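Long-range contacts in 3-hydroxyisobutyryl-CoA hydrolase (Mycobacterium thermoresistibile, PDB 4HDT), which probably catalyses the hydrolysis of 3-hydroxyisobutyryl-CoA to 3-hydroxyisobutyrate and free coenzyme A, and carries bound zinc ions in the crystal: residues Thr23-Thr34 / Gly61-Asp72; Val132-Val143 / Leu170-Ile181. One frame throughout, in Å; residues are numbered along the deposited sequence. Where two conformers were deposited one is given.

Overall arrangement
The two contacts illustrate how a crotonase-type chain ties its loops to its sheets. Contact 1 joins the end of strand 19-24 and the turns after it to the loop leaving strand 56-61; contact 2 pairs strand 137-139 with the connection between helices 164-171 and 177-183. Their centres are 16 Å apart and their nearest atoms about 6 Å, so they do not touch, but both lean on strand 115-117: Ile-30 and Ala-69 pack on Ile-115, while Lys-137 and Ala-139 bond to the backbone of Val-116. His-192 is a second common neighbour. It shares a zinc ion with Glu-64 of contact 1, and its side chain lies about 4 Å from that of Thr-133 in contact 2.

Contact 1 (Thr23-Thr34 / Gly61-Asp72); sequences TLNRPKAINSLT and GAGERGLCAGGD. With ZN (zinc ion), chain C.
Leu-24 ends its strand beside Gly-61, in parallel register, and its carbonyl O takes the N-H of Ala-62. CD1 of Leu-24 reaches Leu-67, 3.9 Å from the CD1 of that residue. Arg-26 reaches farther: a bend at chi3 (-46°) lets it grip Ser-32 side-on, NE on the carbonyl O and NH1 on OG. NH1 of Arg-26 also meets OD2 of Asp-72 at 3.1 Å in a salt bridge, on the anti side of a carboxylate turned 37° from the guanidinium plane. The other carboxylate oxygen, OD1, caps helix 73-81 at Ala-75 N, so Asp-72 is held from two directions.

Ile-30 rests its CB against CB of Ala-69, 3.9 Å away, and its carbonyl O accepts the Ala-69 N-H. Asn-31 then spans several carbonyls of the facing loop. The ND2 of Asn-31 meets Ala-62 O at 3.0 Å on a lone pair, in the carbonyl plane, and that oxygen lies in turn in the plane of the amide. ND2 of Asn-31 also donates to Leu-67 O, at 3.2 Å, from above that carbonyl's plane; Gly-66 O adds a weak third bond. With OD1 taking the N-H of Arg-26, both ends of the amide are engaged and its rotation is fixed. Leu-33 finishes the walk with a paired exchange, its N to Gly-70 O and its O from Asp-72 N, each 2.8 Å.

Glu-64, facing outward, binds zinc with His-192. The arrangement belongs to the crotonase fold, in whose relatives a backbone N-H from the loop corresponding to 61-72 contributes to the oxyanion hole; a similar role is likely here.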
loop_
_atom_site.group_PDB
_atom_site.type_symbol
_atom_site.label_atom_id
_atom_site.label_comp_id
_atom_site.label_asym_id
_atom_site.label_seq_id
_atom_site.Cartn_x
_atom_site.Cartn_y
_atom_site.Cartn_z
ATOM N N THR A 23 15.963 6.729 5.918
ATOM C CA THR A 23 15.691 5.617 6.815
ATOM C C THR A 23 14.524 5.999 7.726
ATOM O O THR A 23 14.618 6.880 8.572
ATOM C CB THR A 23 16.938 5.214 7.628
ATOM O OG1 THR A 23 18.024 5.019 6.749
ATOM C CG2 THR A 23 16.693 3.946 8.499
ATOM N N LEU A 24 13.398 5.320 7.537
ATOM C CA LEU A 24 12.236 5.554 8.377
ATOM C C LEU A 24 12.617 5.136 9.809
ATOM O O LEU A 24 13.267 4.109 9.974
ATOM C CB LEU A 24 11.076 4.688 7.924
ATOM C CG LEU A 24 10.658 4.923 6.487
ATOM C CD1 LEU A 24 9.486 4.047 6.192
ATOM C CD2 LEU A 24 10.316 6.389 6.229
ATOM N N ASN A 25 12.283 5.953 10.810
ATOM C CA ASN A 25 12.900 5.763 12.142
ATOM C C ASN A 25 11.911 5.989 13.276
ATOM O O ASN A 25 12.136 6.822 14.157
ATOM C CB ASN A 25 14.139 6.664 12.285
ATOM C CG ASN A 25 14.915 6.405 13.556
ATOM O OD1 ASN A 25 15.063 5.242 13.996
ATOM N ND2 ASN A 25 15.368 7.476 14.195
ATOM N N ARG A 26 10.857 5.193 13.290
ATOM C CA ARG A 26 10.000 5.035 14.462
ATOM C C ARG A 26 9.869 3.527 14.724
ATOM O O ARG A 26 8.796 2.943 14.591
ATOM C CB ARG A 26 8.646 5.682 14.234
ATOM C CG ARG A 26 8.745 7.141 13.784
ATOM C CD ARG A 26 7.531 7.977 14.136
ATOM N NE ARG A 26 6.288 7.331 13.838
ATOM C CZ ARG A 26 5.137 7.530 14.470
ATOM N NH1 ARG A 26 4.069 6.855 14.059
ATOM N NH2 ARG A 26 5.025 8.440 15.440
ATOM N N PRO A 27 10.986 2.883 15.069
ATOM C CA PRO A 27 10.906 1.403 15.099
ATOM C C PRO A 27 9.936 0.803 16.137
ATOM O O PRO A 27 9.417 -0.293 15.906
ATOM C CB PRO A 27 12.343 0.981 15.368
ATOM C CG PRO A 27 13.001 2.163 15.961
ATOM C CD PRO A 27 12.356 3.356 15.277
ATOM N N LYS A 28 9.698 1.510 17.248
ATOM C CA LYS A 28 8.739 1.003 18.228
ATOM C C LYS A 28 7.303 0.956 17.647
ATOM O O LYS A 28 6.497 0.140 18.122
ATOM C CB LYS A 28 8.803 1.799 19.526
ATOM C CG LYS A 28 10.117 1.596 20.258
ATOM C CD LYS A 28 10.288 2.502 21.464
ATOM C CE LYS A 28 11.666 2.310 22.069
ATOM N NZ LYS A 28 11.764 2.937 23.419
ATOM N N ALA A 29 7.028 1.741 16.590
ATOM C CA ALA A 29 5.742 1.765 15.863
ATOM C C ALA A 29 5.845 1.051 14.479
ATOM O O ALA A 29 5.029 1.288 13.587
ATOM C CB ALA A 29 5.259 3.200 15.663
ATOM N N ILE A 30 6.892 0.258 14.307
ATOM C CA ILE A 30 7.210 -0.371 13.023
ATOM C C ILE A 30 7.181 0.690 11.936
ATOM O O ILE A 30 6.682 0.509 10.817
ATOM C CB ILE A 30 6.370 -1.612 12.695
ATOM C CG1 ILE A 30 6.183 -2.498 13.941
ATOM C CG2 ILE A 30 7.056 -2.405 11.602
ATOM C CD1 ILE A 30 5.377 -3.760 13.656
ATOM N N ASN A 31 7.786 1.822 12.277
ATOM C CA ASN A 31 8.016 2.899 11.329
ATOM C C ASN A 31 6.741 3.466 10.685
ATOM O O ASN A 31 6.802 3.996 9.540
ATOM C CB ASN A 31 9.067 2.468 10.298
ATOM C CG ASN A 31 10.359 2.006 10.942
ATOM O OD1 ASN A 31 10.878 2.668 11.863
ATOM N ND2 ASN A 31 10.960 0.936 10.402
ATOM N N SER A 32 5.603 3.426 11.400
ATOM C CA SER A 32 4.395 4.017 10.826
ATOM C C SER A 32 4.601 5.508 10.453
ATOM O O SER A 32 5.299 6.233 11.151
ATOM C CB SER A 32 3.157 3.804 11.677
ATOM O OG SER A 32 3.276 4.430 12.902
ATOM N N LEU A 33 3.964 5.959 9.375
ATOM C CA LEU A 33 4.260 7.280 8.790
ATOM C C LEU A 33 3.443 8.376 9.441
ATOM O O LEU A 33 2.209 8.279 9.544
ATOM C CB LEU A 33 3.920 7.320 7.293
ATOM C CG LEU A 33 4.602 6.291 6.444
ATOM C CD1 LEU A 33 4.112 6.473 5.008
ATOM C CD2 LEU A 33 6.099 6.477 6.495
ATOM N N THR A 34 4.137 9.438 9.798
ATOM C CA THR A 34 3.510 10.672 10.242
ATOM C C THR A 34 3.539 11.673 9.077
ATOM O O THR A 34 4.247 11.484 8.069
ATOM C CB THR A 34 4.292 11.305 11.401
ATOM O OG1 THR A 34 5.599 11.658 10.955
ATOM C CG2 THR A 34 4.395 10.377 12.618
ATOM N N GLY A 61 13.993 0.979 6.518
ATOM C CA GLY A 61 13.394 1.218 7.837
ATOM C C GLY A 61 14.269 0.734 8.971
ATOM O O GLY A 61 14.993 -0.264 8.842
ATOM N N ALA A 62 14.218 1.443 10.108
ATOM C CA ALA A 62 15.039 1.080 11.241
ATOM C C ALA A 62 14.440 -0.159 11.897
ATOM O O ALA A 62 13.271 -0.445 11.711
ATOM C CB ALA A 62 15.095 2.223 12.214
ATOM N N GLY A 63 15.258 -0.856 12.681
ATOM C CA GLY A 63 14.800 -2.046 13.385
ATOM C C GLY A 63 14.801 -3.274 12.484
ATOM O O GLY A 63 15.477 -3.337 11.448
ATOM N N GLU A 64 14.060 -4.274 12.926
ATOM C CA GLU A 64 14.174 -5.616 12.391
ATOM C C GLU A 64 12.847 -6.163 11.885
ATOM O O GLU A 64 12.852 -7.175 11.235
ATOM C CB GLU A 64 14.684 -6.539 13.513
ATOM C CG GLU A 64 16.135 -6.320 13.896
ATOM C CD GLU A 64 17.095 -6.751 12.832
ATOM O OE1 GLU A 64 16.662 -7.589 11.994
ATOM O OE2 GLU A 64 18.230 -6.232 12.774
ATOM N N ARG A 65 11.715 -5.540 12.230
ATOM C CA ARG A 65 10.389 -6.139 11.997
ATOM C C ARG A 65 9.723 -5.731 10.692
ATOM O O ARG A 65 8.775 -6.374 10.271
ATOM C CB ARG A 65 9.450 -5.792 13.152
ATOM C CG ARG A 65 9.918 -6.333 14.505
ATOM C CD ARG A 65 9.063 -5.828 15.660
ATOM N NE ARG A 65 7.730 -6.422 15.634
ATOM C CZ ARG A 65 6.652 -5.933 16.240
ATOM N NH1 ARG A 65 6.714 -4.786 16.927
ATOM N NH2 ARG A 65 5.502 -6.608 16.147
ATOM N N GLY A 66 10.218 -4.675 10.063
ATOM C CA GLY A 66 9.653 -4.250 8.803
ATOM C C GLY A 66 9.990 -2.847 8.360
ATOM O O GLY A 66 10.222 -1.956 9.206
ATOM N N LEU A 67 9.925 -2.626 7.050
ATOM C CA LEU A 67 10.074 -1.272 6.538
ATOM C C LEU A 67 9.066 -0.303 7.149
ATOM O O LEU A 67 9.430 0.810 7.622
ATOM C CB LEU A 67 9.863 -1.311 5.039
ATOM C CG LEU A 67 9.908 0.094 4.381
ATOM C CD1 LEU A 67 11.166 0.926 4.602
ATOM C CD2 LEU A 67 9.634 -0.010 2.907
ATOM N N CYS A 68 7.786 -0.678 7.152
ATOM C CA CYS A 68 6.705 0.284 7.495
ATOM C C CYS A 68 5.346 -0.432 7.549
ATOM O O CYS A 68 4.841 -0.887 6.534
ATOM C CB CYS A 68 6.649 1.443 6.483
ATOM S SG CYS A 68 5.312 2.612 6.797
ATOM N N ALA A 69 4.726 -0.399 8.733
ATOM C CA ALA A 69 3.416 -1.020 8.953
ATOM C C ALA A 69 2.214 -0.228 8.431
ATOM O O ALA A 69 1.102 -0.780 8.402
ATOM C CB ALA A 69 3.246 -1.330 10.429
ATOM N N GLY A 70 2.424 1.031 8.036
ATOM C CA GLY A 70 1.315 1.842 7.562
ATOM C C GLY A 70 1.475 3.305 7.880
ATOM O O GLY A 70 2.536 3.768 8.346
ATOM N N GLY A 71 0.456 4.073 7.520
ATOM C CA GLY A 71 0.334 5.434 8.074
ATOM C C GLY A 71 -0.020 5.320 9.557
ATOM O O GLY A 71 -0.576 4.320 10.005
ATOM N N ASP A 72 0.268 6.368 10.345
ATOM C CA ASP A 72 -0.138 6.425 11.728
ATOM C C ASP A 72 -1.666 6.547 11.827
ATOM O O ASP A 72 -2.257 7.588 11.503
ATOM C CB ASP A 72 0.580 7.584 12.415
ATOM C CG ASP A 72 0.303 7.652 13.895
ATOM O OD1 ASP A 72 -0.858 7.496 14.272
ATOM O OD2 ASP A 72 1.252 7.902 14.662
HETATM ZN ZN ZN C . 17.705 -8.285 10.540
HETATM O O HOH W 1 8.747 -3.068 17.766
HETATM O O HOH W 2 18.598 -6.750 9.553
#

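Contact 2 (Val132-Val143 / Leu170-Ile181); sequences VTDTTKMAMPEV and LTGAPFSGADAI
Met-138 lays its CB over the face of the Phe-175 ring, 4.1 Å from the centroid and 28° off the normal, a CH-pi contact. With CG anti to the backbone N (chi1 -171°), the chain runs on past the ring, and SD of Met-138 makes an oblique Met-aromatic approach while also touching CB of Ala-180, 4.0 Å away. That Ala-180 methyl sits at the ring's edge, in its plane, so Phe-175 is met on a face and at its rim.

Backbone bonds fix the pair: Met-138 N to Phe-175 O at 2.9 Å and Phe-175 N to Met-138 O at 2.8 Å, a single antiparallel hydrogen-bonded bridge. On one flank Val-132 inserts CG2 against Gly-177 O, 3.4 Å away, and against CD1 of Ile-181, while a water links Thr-133 O to Gly-177 N. On the other, a second water joins Met-140 N to Ala-173 O, and Pro-141 CB packs on Gly-172 O at 3.6 Å, where the chain leaves helix 164-171 with positive phi. Ser-176 and Asp-179 form a capping box that starts the next helix.

The single bridge ties strand 137-139, itself bonded to Val-116 of the parallel strand 115-117, to the connection at Phe-175. Beyond that connection, Leu-223 of helix 222-225 packs on Phe-175 and helix 252-261 on Ala-173. Helix 266-279 meets Val-143 and Leu-170 at the far end.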
loop_
_atom_site.group_PDB
_atom_site.type_symbol
_atom_site.label_atom_id
_atom_site.label_comp_id
_atom_site.label_asym_id
_atom_site.label_seq_id
_atom_site.Cartn_x
_atom_site.Cartn_y
_atom_site.Cartn_z
ATOM N N VAL A 132 12.282 -7.205 -2.084
ATOM C CA VAL A 132 11.607 -7.919 -0.993
ATOM C C VAL A 132 12.486 -9.048 -0.519
ATOM O O VAL A 132 13.505 -9.365 -1.140
ATOM C CB VAL A 132 10.211 -8.451 -1.404
ATOM C CG1 VAL A 132 9.200 -7.312 -1.551
ATOM C CG2 VAL A 132 10.303 -9.235 -2.703
ATOM N N THR A 133 12.141 -9.637 0.634
ATOM C CA THR A 133 13.000 -10.624 1.261
ATOM C C THR A 133 12.179 -11.843 1.681
ATOM O O THR A 133 10.962 -11.891 1.445
ATOM C CB THR A 133 13.656 -10.073 2.551
ATOM O OG1 THR A 133 12.643 -9.973 3.594
ATOM C CG2 THR A 133 14.296 -8.715 2.331
ATOM N N ASP A 134 12.830 -12.786 2.354
ATOM C CA ASP A 134 12.141 -13.950 2.847
ATOM C C ASP A 134 11.274 -13.689 4.094
ATOM O O ASP A 134 10.602 -14.628 4.568
ATOM C CB ASP A 134 13.101 -15.107 3.091
ATOM C CG ASP A 134 14.284 -14.746 3.946
ATOM O OD1 ASP A 134 14.468 -13.549 4.237
ATOM O OD2 ASP A 134 15.049 -15.672 4.329
ATOM N N THR A 135 11.340 -12.481 4.651
ATOM C CA THR A 135 10.486 -12.128 5.803
ATOM C C THR A 135 9.380 -11.182 5.406
ATOM O O THR A 135 8.550 -10.803 6.251
ATOM C CB THR A 135 11.299 -11.470 6.944
ATOM O OG1 THR A 135 11.777 -10.182 6.482
ATOM C CG2 THR A 135 12.464 -12.386 7.356
ATOM N N THR A 136 9.382 -10.710 4.142
ATOM C CA THR A 136 8.336 -9.791 3.708
ATOM C C THR A 136 6.915 -10.311 3.981
ATOM O O THR A 136 6.578 -11.466 3.623
ATOM C CB THR A 136 8.521 -9.455 2.213
ATOM O OG1 THR A 136 9.824 -8.849 2.036
ATOM C CG2 THR A 136 7.389 -8.552 1.679
ATOM N N LYS A 137 6.120 -9.473 4.655
ATOM C CA LYS A 137 4.685 -9.693 4.883
ATOM C C LYS A 137 4.012 -8.422 4.426
ATOM O O LYS A 137 3.980 -7.418 5.158
ATOM C CB LYS A 137 4.392 -10.053 6.350
ATOM C CG LYS A 137 5.056 -11.392 6.699
ATOM C CD LYS A 137 4.719 -11.904 8.072
ATOM C CE LYS A 137 5.413 -13.238 8.351
ATOM N NZ LYS A 137 6.901 -13.098 8.613
ATOM N N MET A 138 3.503 -8.456 3.185
ATOM C CA MET A 138 2.973 -7.260 2.523
ATOM C C MET A 138 1.472 -7.341 2.458
ATOM O O MET A 138 0.914 -8.404 2.238
ATOM C CB MET A 138 3.580 -7.113 1.117
ATOM C CG MET A 138 3.265 -5.783 0.420
ATOM S SD MET A 138 4.118 -5.543 -1.160
ATOM C CE MET A 138 5.820 -5.475 -0.702
ATOM N N ALA A 139 0.800 -6.222 2.652
ATOM C CA ALA A 139 -0.652 -6.227 2.602
ATOM C C ALA A 139 -1.213 -4.855 2.357
ATOM O O ALA A 139 -0.536 -3.839 2.605
ATOM C CB ALA A 139 -1.250 -6.782 3.892
ATOM N N MET A 140 -2.439 -4.839 1.815
ATOM C CA MET A 140 -3.307 -3.659 1.790
ATOM C C MET A 140 -4.554 -3.999 2.607
ATOM O O MET A 140 -5.561 -4.470 2.084
ATOM C CB MET A 140 -3.638 -3.255 0.337
ATOM C CG MET A 140 -2.401 -2.896 -0.488
ATOM S SD MET A 140 -1.506 -1.450 0.105
ATOM C CE MET A 140 -2.715 -0.128 -0.155
ATOM N N PRO A 141 -4.472 -3.802 3.930
ATOM C CA PRO A 141 -5.490 -4.303 4.869
ATOM C C PRO A 141 -6.613 -3.320 5.241
ATOM O O PRO A 141 -7.372 -3.554 6.215
ATOM C CB PRO A 141 -4.626 -4.567 6.087
ATOM C CG PRO A 141 -3.726 -3.401 6.086
ATOM C CD PRO A 141 -3.354 -3.176 4.652
ATOM N N GLU A 142 -6.757 -2.295 4.415
ATOM C CA GLU A 142 -7.617 -1.150 4.679
ATOM C C GLU A 142 -9.064 -1.531 4.992
ATOM O O GLU A 142 -9.709 -0.958 5.842
ATOM C CB GLU A 142 -7.542 -0.188 3.490
ATOM C CG GLU A 142 -6.220 0.601 3.448
ATOM C CD GLU A 142 -5.035 -0.105 2.830
ATOM O OE1 GLU A 142 -5.161 -1.253 2.335
ATOM O OE2 GLU A 142 -3.941 0.549 2.718
ATOM N N VAL A 143 -9.620 -2.518 4.288
ATOM C CA VAL A 143 -11.032 -2.861 4.521
ATOM C C VAL A 143 -11.330 -3.365 5.937
ATOM O O VAL A 143 -12.471 -3.341 6.382
ATOM C CB VAL A 143 -11.529 -3.903 3.503
ATOM C CG1 VAL A 143 -11.573 -3.324 2.101
ATOM C CG2 VAL A 143 -10.714 -5.213 3.500
ATOM N N LEU A 170 -9.726 -7.400 -1.122
ATOM C CA LEU A 170 -10.960 -7.720 -0.400
ATOM C C LEU A 170 -10.685 -8.505 0.853
ATOM O O LEU A 170 -11.320 -8.277 1.897
ATOM C CB LEU A 170 -11.936 -8.443 -1.333
ATOM C CG LEU A 170 -12.410 -7.618 -2.515
ATOM C CD1 LEU A 170 -13.398 -8.437 -3.347
ATOM C CD2 LEU A 170 -13.030 -6.272 -2.160
ATOM N N THR A 171 -9.727 -9.440 0.792
ATOM C CA THR A 171 -9.326 -10.150 2.007
ATOM C C THR A 171 -8.564 -9.223 2.939
ATOM O O THR A 171 -8.689 -9.337 4.145
ATOM C CB THR A 171 -8.447 -11.400 1.771
ATOM O OG1 THR A 171 -7.185 -11.041 1.181
ATOM C CG2 THR A 171 -9.216 -12.462 0.888
ATOM N N GLY A 172 -7.755 -8.349 2.356
ATOM C CA GLY A 172 -6.775 -7.570 3.128
ATOM C C GLY A 172 -5.675 -8.390 3.781
ATOM O O GLY A 172 -4.994 -7.895 4.723
ATOM N N ALA A 173 -5.511 -9.627 3.315
ATOM C CA ALA A 173 -4.554 -10.570 3.897
ATOM C C ALA A 173 -3.127 -10.304 3.426
ATOM O O ALA A 173 -2.890 -9.875 2.290
ATOM C CB ALA A 173 -4.944 -11.991 3.529
ATOM N N PRO A 174 -2.142 -10.599 4.289
ATOM C CA PRO A 174 -0.757 -10.499 3.858
ATOM C C PRO A 174 -0.337 -11.531 2.821
ATOM O O PRO A 174 -0.867 -12.688 2.774
ATOM C CB PRO A 174 0.034 -10.669 5.150
ATOM C CG PRO A 174 -0.849 -11.475 6.014
ATOM C CD PRO A 174 -2.271 -11.168 5.642
ATOM N N PHE A 175 0.638 -11.132 2.020
ATOM C CA PHE A 175 1.278 -11.997 1.015
ATOM C C PHE A 175 2.811 -11.869 1.093
ATOM O O PHE A 175 3.330 -10.938 1.724
ATOM C CB PHE A 175 0.716 -11.702 -0.408
ATOM C CG PHE A 175 0.726 -10.245 -0.834
ATOM C CD1 PHE A 175 1.833 -9.687 -1.457
ATOM C CD2 PHE A 175 -0.412 -9.458 -0.631
ATOM C CE1 PHE A 175 1.813 -8.360 -1.890
ATOM C CE2 PHE A 175 -0.431 -8.129 -1.024
ATOM C CZ PHE A 175 0.691 -7.586 -1.664
ATOM N N SER A 176 3.532 -12.834 0.533
ATOM C CA SER A 176 4.981 -12.951 0.706
ATOM C C SER A 176 5.764 -12.080 -0.258
ATOM O O SER A 176 5.167 -11.498 -1.174
ATOM C CB SER A 176 5.408 -14.411 0.526
ATOM O OG SER A 176 5.279 -14.756 -0.851
ATOM N N GLY A 177 7.078 -12.065 -0.112
ATOM C CA GLY A 177 7.951 -11.431 -1.095
ATOM C C GLY A 177 7.776 -12.008 -2.489
ATOM O O GLY A 177 7.655 -11.260 -3.450
ATOM N N ALA A 178 7.711 -13.329 -2.590
ATOM C CA ALA A 178 7.594 -13.966 -3.903
ATOM C C ALA A 178 6.243 -13.590 -4.520
ATOM O O ALA A 178 6.164 -13.324 -5.731
ATOM C CB ALA A 178 7.720 -15.481 -3.767
ATOM N N ASP A 179 5.205 -13.550 -3.697
ATOM C CA ASP A 179 3.870 -13.152 -4.132
ATOM C C ASP A 179 3.939 -11.714 -4.621
ATOM O O ASP A 179 3.310 -11.353 -5.599
ATOM C CB ASP A 179 2.860 -13.212 -2.991
ATOM C CG ASP A 179 2.614 -14.607 -2.434
ATOM O OD1 ASP A 179 2.767 -15.615 -3.187
ATOM O OD2 ASP A 179 2.228 -14.695 -1.235
ATOM N N ALA A 180 4.626 -10.848 -3.870
ATOM C CA ALA A 180 4.719 -9.427 -4.263
ATOM C C ALA A 180 5.345 -9.265 -5.633
ATOM O O ALA A 180 4.903 -8.399 -6.427
ATOM C CB ALA A 180 5.495 -8.638 -3.213
ATOM N N ILE A 181 6.364 -10.056 -5.937
ATOM C CA ILE A 181 6.988 -9.988 -7.267
ATOM C C ILE A 181 5.974 -10.460 -8.321
ATOM O O ILE A 181 5.806 -9.822 -9.377
ATOM C CB ILE A 181 8.290 -10.795 -7.299
ATOM C CG1 ILE A 181 9.308 -10.132 -6.340
ATOM C CG2 ILE A 181 8.851 -10.902 -8.716
ATOM C CD1 ILE A 181 10.544 -10.990 -6.101
HETATM O O HOH W 3 8.751 -13.527 1.809
HETATM O O HOH W 4 -3.643 -7.392 1.145
#